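Putative trimethylamine methyltransferase (PDB 4YYC) probably acts as a methyltransferase of the trimethylamine methyltransferase family. Local coordinates at residues 358-363 / 393-398; 142-147 / 398-403. All coordinates share one frame; numbering follows the deposited sequence.

How the interactions relate
Both contacts are built on one small mixed sheet, and Gly398 belongs to each. Interaction 1 ties the 358-363 loop to strand 395-396, an outermost strand of that sheet within the chain, whereas interaction 2 joins the central strands 145-147 and 401-403, from segments 251 residues apart in the chain. Neighbouring strands connect the two, with Leu396 N lying 3.0 Å from Val401 O, a probable hydrogen bond. Interaction 1 is almost wholly buried and relies on an indole, a sulfur and carbonyls of an irregular loop. Interaction 2 is only partly buried; regular parallel backbone pairing does most of the work, and its side chains divide between a packed interior face and a more open one.

Interaction 1. Residues 358-363 / 393-398; sequences GSLCGS and AGWLEG
The loop leading from strand 354-355 to helix 368-383 is fastened here to strand 395-396, with the indole of Trp395 lodged against Leu360 and Cys361. The CD2 methyl of Leu360 sits over one face of this ring in a CH-pi contact, 3.8 Å from the six-membered ring's centroid and 16° off its normal. The indole meets Cys361 with its edge instead: Trp395 NE1 donates to Cys361 O at 2.8 Å, the acceptor lying almost in the ring plane. With CG anti to the backbone N, chi1 171° carries the indole across to the loop, and chi2 -64° turns its NE1 edge to that carbonyl. A second donor, Gly398 N, reaches Cys361 O at 3.0 Å, so two N-H groups grip one buried oxygen, each on a lone pair in the carbonyl plane. Further along, Glu397 N bonds to Ser363 O at 2.9 Å. The sulfur of Cys361 stands at the edge of the five-membered ring and also packs on Leu396, Cys361 SG 3.8 Å from Leu396 CD1. At the other end, a water lies between Ser359 O and Trp395 N, accepting from the latter. Were Trp395 replaced by an alanine, Cys361 O would probably keep Gly398 N as its one donor across this contact, and the Leu360 methyl would lose the aromatic surface beneath it. His391 meets the indole edge-to-face, and a bound ligand of unknown identity lies about 5 Å from the tryptophan side chain. Glu397 forms a salt bridge with Arg153. Fixed by a methyl over its face and a hydrogen bond in its plane, the indole is probably limited in how far it can tilt or slide, while the paired donors satisfy a buried carbonyl.

Interaction 2. Residues 142-147 / 398-403; sequences GPPFVR and GGLVSS
Pro143 packs its ring against Ser402, where CG comes within 3.2 Å of OG, and the same CG lies 3.3 Å from Gly399 O. This is the tight part. Ser402 OG, anti to its own carbonyl carbon (chi1 -67°), bonds to Val181 O while its flank meets the proline. Val146 shares this buried side with Ser402, and Phe164 of helix 158-170 packs against both. Strands 145-147 and 401-403 are parallel neighbours in a small mixed sheet, bound alternately: Phe145 N to Leu400 O, Ser402 N to Phe145 O at 3.0 Å with an N-H...O angle of 168°, and Arg147 N to Ser402 O. On the other face Val401 is buried, but Phe145, stacked on Tyr155, and Arg147 are partly exposed and the fit is looser. Leu400 O lies at the edge of the Phe145 ring, 3.5 Å from CD2, and Val401 divides its methyls, CG2 reaching Phe145 CB at 3.9 Å and CG1 reaching Arg147 CG at 3.8 Å. Beyond that CG the arginine leads away to bond Gly151 O and pack on Phe470 of the second subunit, while the exposed Leu400 touches Pro144 lightly, CD2 to CG at 4.3 Å.

Interaction 1. Residues 358-363 / 393-398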
ATOM      1  N   GLY A 358       1.690   4.471  10.419  1.00 12.96           N
ATOM      2  CA  GLY A 358       0.626   3.731  11.084  1.00 12.79           C
ATOM      3  C   GLY A 358      -0.562   3.512  10.169  1.00 12.86           C
ATOM      4  O   GLY A 358      -0.463   3.653   8.961  1.00 13.19           O
ATOM      5  N   SER A 359      -1.643   2.999  10.733  1.00 12.66           N
ATOM      6  CA  SER A 359      -2.890   2.714   9.998  1.00 12.56           C
ATOM      7  C   SER A 359      -3.829   3.911  10.155  1.00 12.72           C
ATOM      8  O   SER A 359      -4.820   3.884  10.928  1.00 12.60           O
ATOM      9  CB  SER A 359      -3.500   1.396  10.495  1.00 12.87           C
ATOM     10  OG  SER A 359      -2.618   0.295  10.219  1.00 13.32           O
ATOM     11  N   LEU A 360      -3.480   5.010   9.491  1.00 12.63           N
ATOM     12  CA  LEU A 360      -4.172   6.294   9.695  1.00 13.14           C
ATOM     13  C   LEU A 360      -5.241   6.558   8.672  1.00 13.24           C
ATOM     14  O   LEU A 360      -5.063   6.202   7.494  1.00 13.37           O
ATOM     15  CB  LEU A 360      -3.115   7.439   9.575  1.00 13.48           C
ATOM     16  CG  LEU A 360      -1.921   7.392  10.542  1.00 13.84           C
ATOM     17  CD1 LEU A 360      -0.990   8.562  10.311  1.00 14.55           C
ATOM     18  CD2 LEU A 360      -2.372   7.284  11.992  1.00 13.84           C
ATOM     19  N   CYS A 361      -6.309   7.219   9.072  1.00 13.09           N
ATOM     20  CA  CYS A 361      -7.412   7.563   8.200  1.00 13.82           C
ATOM     21  C   CYS A 361      -8.310   8.637   8.784  1.00 13.53           C
ATOM     22  O   CYS A 361      -8.256   8.960  10.001  1.00 14.07           O
ATOM     23  CB  CYS A 361      -8.242   6.320   7.894  1.00 14.21           C
ATOM     24  SG  CYS A 361      -9.090   5.622   9.356  1.00 17.25           S
ATOM     25  N   GLY A 362      -9.153   9.188   7.928  1.00 13.16           N
ATOM     26  CA  GLY A 362     -10.098  10.220   8.295  1.00 13.44           C
ATOM     27  C   GLY A 362     -11.543   9.772   8.236  1.00 13.23           C
ATOM     28  O   GLY A 362     -12.448  10.530   8.594  1.00 14.58           O
ATOM     29  N   SER A 363     -11.803   8.570   7.748  1.00 13.11           N
ATOM     30  CA  SER A 363     -13.162   8.083   7.700  1.00 12.84           C
ATOM     31  C   SER A 363     -13.815   7.928   9.045  1.00 12.93           C
ATOM     32  O   SER A 363     -13.155   7.752  10.047  1.00 12.85           O
ATOM     33  CB  SER A 363     -13.172   6.702   7.024  1.00 12.67           C
ATOM     34  OG  SER A 363     -14.481   6.347   6.666  1.00 12.64           O
ATOM     35  N   ALA A 393      -2.669   0.290  14.823  1.00 12.01           N
ATOM     36  CA  ALA A 393      -4.038  -0.272  14.763  1.00 12.12           C
ATOM     37  C   ALA A 393      -4.990   0.473  15.617  1.00 12.39           C
ATOM     38  O   ALA A 393      -4.645   0.855  16.770  1.00 12.71           O
ATOM     39  CB  ALA A 393      -4.066  -1.723  15.138  1.00 12.38           C
ATOM     40  N   GLY A 394      -6.194   0.635  15.134  1.00 12.51           N
ATOM     41  CA  GLY A 394      -7.290   1.181  15.924  1.00 12.90           C
ATOM     42  C   GLY A 394      -7.751   2.601  15.649  1.00 12.81           C
ATOM     43  O   GLY A 394      -8.853   2.980  16.103  1.00 13.55           O
ATOM     44  N   TRP A 395      -6.932   3.418  14.980  1.00 12.71           N
ATOM     45  CA  TRP A 395      -7.289   4.813  14.695  1.00 13.24           C
ATOM     46  C   TRP A 395      -8.421   4.937  13.686  1.00 13.30           C
ATOM     47  O   TRP A 395      -8.368   4.352  12.586  1.00 13.20           O
ATOM     48  CB  TRP A 395      -6.044   5.490  14.140  1.00 13.54           C
ATOM     49  CG  TRP A 395      -6.110   6.851  13.572  1.00 13.46           C
ATOM     50  CD1 TRP A 395      -6.794   7.279  12.462  1.00 13.59           C
ATOM     51  CD2 TRP A 395      -5.357   7.988  14.021  1.00 13.62           C
ATOM     52  NE1 TRP A 395      -6.464   8.596  12.172  1.00 13.50           N
ATOM     53  CE2 TRP A 395      -5.601   9.050  13.120  1.00 13.54           C
ATOM     54  CE3 TRP A 395      -4.507   8.223  15.117  1.00 14.23           C
ATOM     55  CZ2 TRP A 395      -5.032  10.297  13.288  1.00 13.77           C
ATOM     56  CZ3 TRP A 395      -3.954   9.446  15.250  1.00 14.45           C
ATOM     57  CH2 TRP A 395      -4.234  10.470  14.364  1.00 14.53           C
ATOM     58  N   LEU A 396      -9.384   5.790  14.007  1.00 13.41           N
ATOM     59  CA  LEU A 396     -10.437   6.135  13.098  1.00 13.61           C
ATOM     60  C   LEU A 396     -10.745   7.619  13.300  1.00 13.76           C
ATOM     61  O   LEU A 396     -10.385   8.236  14.321  1.00 13.34           O
ATOM     62  CB  LEU A 396     -11.670   5.226  13.427  1.00 14.32           C
ATOM     63  CG  LEU A 396     -12.757   5.079  12.395  1.00 14.93           C
ATOM     64  CD1 LEU A 396     -12.237   4.513  11.081  1.00 15.43           C
ATOM     65  CD2 LEU A 396     -13.823   4.148  12.948  1.00 14.95           C
ATOM     66  N   GLU A 397     -11.419   8.213  12.328  1.00 14.04           N
ATOM     67  CA  GLU A 397     -11.991   9.522  12.440  1.00 14.73           C
ATOM     68  C   GLU A 397     -10.908  10.545  12.762  1.00 14.59           C
ATOM     69  O   GLU A 397     -11.058  11.402  13.625  1.00 14.96           O
ATOM     70  CB  GLU A 397     -13.165   9.532  13.461  1.00 15.45           C
ATOM     71  CG  GLU A 397     -14.098  10.687  13.249  1.00 16.45           C
ATOM     72  CD  GLU A 397     -15.106  10.813  14.359  1.00 16.85           C
ATOM     73  OE1 GLU A 397     -15.931   9.874  14.564  1.00 17.95           O
ATOM     74  OE2 GLU A 397     -15.058  11.820  15.081  1.00 18.18           O
ATOM     75  N   GLY A 398      -9.778  10.456  12.071  1.00 13.91           N
ATOM     76  CA  GLY A 398      -8.773  11.463  12.179  1.00 14.41           C
ATOM     77  C   GLY A 398      -8.114  11.546  13.531  1.00 14.76           C
ATOM     78  O   GLY A 398      -7.494  12.585  13.870  1.00 16.10           O
TER
HETATM   79  O   HOH W   1      -4.530   2.667  13.499  1.00 16.66           O

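Interaction 2. Residues 142-147 / 398-403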
ATOM      1  N   GLY A 142      -4.278   8.472  21.823  1.00 13.20           N
ATOM      2  CA  GLY A 142      -4.955   9.758  21.965  1.00 13.29           C
ATOM      3  C   GLY A 142      -6.469   9.871  21.938  1.00 13.71           C
ATOM      4  O   GLY A 142      -6.989  10.801  22.532  1.00 14.24           O
ATOM      5  N   PRO A 143      -7.219   8.959  21.256  1.00 13.23           N
ATOM      6  CA  PRO A 143      -8.638   9.308  21.090  1.00 13.65           C
ATOM      7  C   PRO A 143      -9.456   9.441  22.383  1.00 14.03           C
ATOM      8  O   PRO A 143      -9.397   8.601  23.264  1.00 14.43           O
ATOM      9  CB  PRO A 143      -9.174   8.119  20.282  1.00 13.46           C
ATOM     10  CG  PRO A 143      -8.013   7.756  19.434  1.00 13.22           C
ATOM     11  CD  PRO A 143      -6.831   7.882  20.334  1.00 13.47           C
ATOM     12  N   PRO A 144     -10.329  10.446  22.439  1.00 14.48           N
ATOM     13  CA  PRO A 144     -11.235  10.563  23.575  1.00 15.12           C
ATOM     14  C   PRO A 144     -12.527   9.799  23.405  1.00 14.85           C
ATOM     15  O   PRO A 144     -13.271   9.647  24.363  1.00 15.26           O
ATOM     16  CB  PRO A 144     -11.512  12.062  23.630  1.00 15.55           C
ATOM     17  CG  PRO A 144     -11.326  12.550  22.264  1.00 15.86           C
ATOM     18  CD  PRO A 144     -10.220  11.713  21.695  1.00 14.92           C
ATOM     19  N   PHE A 145     -12.798   9.357  22.178  1.00 14.77           N
ATOM     20  CA  PHE A 145     -13.983   8.561  21.885  1.00 15.24           C
ATOM     21  C   PHE A 145     -13.612   7.155  21.500  1.00 14.64           C
ATOM     22  O   PHE A 145     -12.527   6.895  20.978  1.00 14.00           O
ATOM     23  CB  PHE A 145     -14.784   9.160  20.710  1.00 15.96           C
ATOM     24  CG  PHE A 145     -15.346  10.528  20.977  1.00 17.54           C
ATOM     25  CD1 PHE A 145     -16.523  10.685  21.704  1.00 19.16           C
ATOM     26  CD2 PHE A 145     -14.672  11.646  20.538  1.00 18.25           C
ATOM     27  CE1 PHE A 145     -17.028  11.974  21.936  1.00 20.54           C
ATOM     28  CE2 PHE A 145     -15.164  12.925  20.775  1.00 19.97           C
ATOM     29  CZ  PHE A 145     -16.334  13.078  21.477  1.00 20.35           C
ATOM     30  N   VAL A 146     -14.550   6.245  21.742  1.00 14.67           N
ATOM     31  CA  VAL A 146     -14.487   4.908  21.152  1.00 14.95           C
ATOM     32  C   VAL A 146     -15.668   4.676  20.240  1.00 15.33           C
ATOM     33  O   VAL A 146     -16.726   5.327  20.391  1.00 15.06           O
ATOM     34  CB  VAL A 146     -14.423   3.764  22.197  1.00 15.54           C
ATOM     35  CG1 VAL A 146     -13.143   3.905  23.007  1.00 15.59           C
ATOM     36  CG2 VAL A 146     -15.658   3.746  23.092  1.00 16.18           C
ATOM     37  N   ARG A 147     -15.491   3.753  19.290  1.00 15.33           N
ATOM     38  CA  ARG A 147     -16.611   3.092  18.667  1.00 16.37           C
ATOM     39  C   ARG A 147     -16.695   1.724  19.262  1.00 16.26           C
ATOM     40  O   ARG A 147     -15.786   0.912  19.025  1.00 15.64           O
ATOM     41  CB  ARG A 147     -16.399   2.996  17.168  1.00 17.11           C
ATOM     42  CG  ARG A 147     -16.914   4.170  16.466  1.00 18.64           C
ATOM     43  CD  ARG A 147     -18.413   4.115  16.187  1.00 20.55           C
ATOM     44  NE  ARG A 147     -18.718   5.191  15.310  1.00 21.87           N
ATOM     45  CZ  ARG A 147     -19.922   5.547  14.946  1.00 22.09           C
ATOM     46  NH1 ARG A 147     -21.009   4.939  15.419  1.00 22.53           N
ATOM     47  NH2 ARG A 147     -20.033   6.559  14.126  1.00 22.94           N
ATOM     48  N   GLY A 398      -9.778  10.456  12.071  1.00 13.91           N
ATOM     49  CA  GLY A 398      -8.773  11.463  12.179  1.00 14.41           C
ATOM     50  C   GLY A 398      -8.114  11.546  13.531  1.00 14.76           C
ATOM     51  O   GLY A 398      -7.494  12.585  13.870  1.00 16.10           O
ATOM     52  N   GLY A 399      -8.190  10.473  14.310  1.00 14.22           N
ATOM     53  CA  GLY A 399      -7.566  10.452  15.621  1.00 14.50           C
ATOM     54  C   GLY A 399      -8.514  10.699  16.761  1.00 14.28           C
ATOM     55  O   GLY A 399      -8.094  10.668  17.905  1.00 15.02           O
ATOM     56  N   LEU A 400      -9.791  10.959  16.484  1.00 14.36           N
ATOM     57  CA  LEU A 400     -10.768  11.184  17.543  1.00 14.86           C
ATOM     58  C   LEU A 400     -11.342   9.929  18.097  1.00 14.01           C
ATOM     59  O   LEU A 400     -11.930   9.951  19.186  1.00 14.04           O
ATOM     60  CB  LEU A 400     -11.916  12.084  17.054  1.00 16.12           C
ATOM     61  CG  LEU A 400     -11.612  13.543  16.890  1.00 18.07           C
ATOM     62  CD1 LEU A 400     -12.774  14.269  16.251  1.00 19.05           C
ATOM     63  CD2 LEU A 400     -11.286  14.174  18.237  1.00 19.56           C
ATOM     64  N   VAL A 401     -11.210   8.819  17.351  1.00 13.19           N
ATOM     65  CA  VAL A 401     -11.817   7.555  17.754  1.00 13.07           C
ATOM     66  C   VAL A 401     -10.832   6.399  17.798  1.00 12.99           C
ATOM     67  O   VAL A 401     -10.049   6.231  16.865  1.00 13.39           O
ATOM     68  CB  VAL A 401     -12.968   7.214  16.775  1.00 12.94           C
ATOM     69  CG1 VAL A 401     -13.483   5.802  16.954  1.00 12.96           C
ATOM     70  CG2 VAL A 401     -14.101   8.225  16.960  1.00 13.28           C
ATOM     71  N   SER A 402     -10.910   5.602  18.874  1.00 13.01           N
ATOM     72  CA  SER A 402     -10.309   4.253  18.965  1.00 13.34           C
ATOM     73  C   SER A 402     -11.423   3.281  18.689  1.00 13.39           C
ATOM     74  O   SER A 402     -12.438   3.266  19.407  1.00 13.86           O
ATOM     75  CB  SER A 402      -9.686   3.974  20.337  1.00 14.07           C
ATOM     76  OG  SER A 402      -8.563   4.837  20.495  1.00 14.08           O
ATOM     77  N   SER A 403     -11.315   2.537  17.584  1.00 13.30           N
ATOM     78  CA  SER A 403     -12.377   1.602  17.142  1.00 13.71           C
ATOM     79  C   SER A 403     -11.994   0.159  17.373  1.00 13.72           C
ATOM     80  O   SER A 403     -10.952  -0.271  16.926  1.00 13.29           O
ATOM     81  CB  SER A 403     -12.662   1.834  15.678  1.00 13.86           C
ATOM     82  OG  SER A 403     -13.409   0.768  15.115  1.00 14.49           O
TER